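Local coordinates for putative ABC transporter, ATP-binding protein ComA (Streptococcus mutans, PDB 3K8U) that is probably the ATP-binding protein of an ABC transporter, carrying a peptidase domain of the C39 family, at residues S67-M72 against E130-A135. Numbering follows the deposited sequence.
Sequences SIKADM and EWTGLA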
loop_
_atom_site.group_PDB
_atom_site.type_symbol
_atom_site.label_atom_id
_atom_site.label_comp_id
_atom_site.label_asym_id
_atom_site.label_seq_id
_atom_site.Cartn_x
_atom_site.Cartn_y
_atom_site.Cartn_z
ATOM N N SER A 67 -1.536 -11.524 -4.008
ATOM C CA SER A 67 -1.072 -11.294 -2.646
ATOM C C SER A 67 -0.047 -12.372 -2.324
ATOM O O SER A 67 -0.309 -13.564 -2.493
ATOM C CB SER A 67 -2.241 -11.371 -1.663
ATOM O OG SER A 67 -3.219 -10.401 -1.984
ATOM N N ILE A 68 1.129 -11.949 -1.882
ATOM C CA ILE A 68 2.194 -12.889 -1.572
ATOM C C ILE A 68 2.822 -12.603 -0.219
ATOM O O ILE A 68 2.669 -11.510 0.333
ATOM C CB ILE A 68 3.324 -12.822 -2.630
ATOM C CG1 ILE A 68 3.910 -11.409 -2.676
ATOM C CG2 ILE A 68 2.790 -13.217 -4.008
ATOM C CD1 ILE A 68 5.360 -11.350 -3.091
ATOM N N LYS A 69 3.486 -13.616 0.328
ATOM C CA LYS A 69 4.198 -13.479 1.590
ATOM C C LYS A 69 5.656 -13.465 1.164
ATOM O O LYS A 69 6.150 -14.429 0.574
ATOM C CB LYS A 69 3.916 -14.659 2.521
ATOM C CG LYS A 69 2.472 -14.734 3.005
ATOM C CD LYS A 69 2.065 -13.496 3.804
ATOM C CE LYS A 69 2.875 -13.353 5.088
ATOM N NZ LYS A 69 2.419 -12.195 5.910
ATOM N N ALA A 70 6.328 -12.351 1.419
ATOM C CA ALA A 70 7.715 -12.194 1.012
ATOM C C ALA A 70 8.628 -11.805 2.160
ATOM O O ALA A 70 8.211 -11.758 3.312
ATOM C CB ALA A 70 7.796 -11.152 -0.098
ATOM N N ASP A 71 9.896 -11.579 1.833
ATOM C CA ASP A 71 10.888 -11.161 2.814
ATOM C C ASP A 71 11.718 -10.041 2.181
ATOM O O ASP A 71 11.490 -9.675 1.028
ATOM C CB ASP A 71 11.762 -12.342 3.259
ATOM C CG ASP A 71 12.415 -13.063 2.096
ATOM O OD1 ASP A 71 13.161 -12.414 1.341
ATOM O OD2 ASP A 71 12.179 -14.279 1.933
ATOM N N MET A 72 12.706 -9.530 2.903
ATOM C CA MET A 72 13.509 -8.425 2.384
ATOM C C MET A 72 14.347 -8.661 1.123
ATOM O O MET A 72 14.753 -7.698 0.475
ATOM C CB MET A 72 14.350 -7.802 3.499
ATOM C CG MET A 72 13.515 -7.156 4.608
ATOM S SD MET A 72 12.437 -5.799 4.054
ATOM C CE MET A 72 13.645 -4.509 3.756
ATOM N N GLU A 130 8.567 -3.573 10.881
ATOM C CA GLU A 130 7.117 -3.346 10.829
ATOM C C GLU A 130 6.350 -4.244 9.852
ATOM O O GLU A 130 5.178 -4.552 10.069
ATOM C CB GLU A 130 6.825 -1.892 10.426
ATOM C CG GLU A 130 7.453 -0.818 11.300
ATOM C CD GLU A 130 7.180 0.596 10.788
ATOM O OE1 GLU A 130 7.442 1.552 11.545
ATOM O OE2 GLU A 130 6.713 0.756 9.635
ATOM N N TRP A 131 7.010 -4.625 8.763
ATOM C CA TRP A 131 6.404 -5.436 7.699
ATOM C C TRP A 131 6.034 -6.873 8.073
ATOM O O TRP A 131 6.858 -7.626 8.603
ATOM C CB TRP A 131 7.349 -5.428 6.491
ATOM C CG TRP A 131 6.824 -6.035 5.214
ATOM C CD1 TRP A 131 5.543 -5.987 4.733
ATOM C CD2 TRP A 131 7.602 -6.695 4.217
ATOM N NE1 TRP A 131 5.483 -6.569 3.485
ATOM C CE2 TRP A 131 6.736 -7.011 3.148
ATOM C CE3 TRP A 131 8.957 -7.045 4.121
ATOM C CZ2 TRP A 131 7.181 -7.660 1.994
ATOM C CZ3 TRP A 131 9.399 -7.687 2.974
ATOM C CH2 TRP A 131 8.510 -7.987 1.923
ATOM N N THR A 132 4.791 -7.253 7.782
ATOM C CA THR A 132 4.312 -8.605 8.059
ATOM C C THR A 132 4.802 -9.574 6.987
ATOM O O THR A 132 4.687 -10.789 7.145
ATOM C CB THR A 132 2.767 -8.694 8.056
ATOM O OG1 THR A 132 2.273 -8.417 6.738
ATOM C CG2 THR A 132 2.157 -7.709 9.053
ATOM N N GLY A 133 5.342 -9.029 5.901
ATOM C CA GLY A 133 5.795 -9.849 4.795
ATOM C C GLY A 133 4.758 -9.864 3.678
ATOM O O GLY A 133 5.060 -10.250 2.550
ATOM N N LEU A 134 3.535 -9.434 3.984
ATOM C CA LEU A 134 2.470 -9.407 2.989
ATOM C C LEU A 134 2.652 -8.273 1.994
ATOM O O LEU A 134 2.846 -7.115 2.379
ATOM C CB LEU A 134 1.091 -9.282 3.652
ATOM C CG LEU A 134 -0.090 -9.249 2.669
ATOM C CD1 LEU A 134 -0.261 -10.612 2.015
ATOM C CD2 LEU A 134 -1.368 -8.848 3.383
ATOM N N ALA A 135 2.603 -8.620 0.710
ATOM C CA ALA A 135 2.734 -7.642 -0.366
ATOM C C ALA A 135 1.611 -7.891 -1.368
ATOM O O ALA A 135 1.309 -9.037 -1.698
ATOM C CB ALA A 135 4.091 -7.773 -1.054
#
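The shortest polar link is made just past the strand pairing, where the carbonyl oxygen of G133 accepts the amide of A70, with A70 N to G133 O at 2.7 Å and an N-H...O angle of 173°. Further back along the strands, I68 and A135 form an antiparallel hydrogen-bonded pair, each amide reaching the other's carbonyl, while I68 CG1 lies 4.0 Å from A135 CB. The next pair, K69 with L134, is non-hydrogen-bonded. Bent at both chi2 (-61°) and chi3, the lysine chain crosses L134 at a slant, CD against L134 CD1, and K69 NZ donates to T132 O at 2.9 Å from above the carbonyl plane. T132 OG1 in turn accepts the amide of L134, an ST turn that spans the corner at G133. W131 folds back over this corner: one ring face lies over G133 CA, and W131 NE1 donates to L134 O at 2.9 Å, which helps to set the indole's rotation. Its far rim meets the A70-M72 end of segment 67-72, with W131 CH2 3.8 Å from A70 CB and D71 O at the edge in plane. M72 SD approaches obliquely, 3.7 Å from W131 CE3, in a Met-aromatic contact, and F127 of helix 124-130 also meets the indole. Backbone bonds thus hold edge strand 63-69 to 134-140; on the 131-132 side of G133, where that pairing stops, one polar link from K69 and one largely apolar indole contact hold the turned chain.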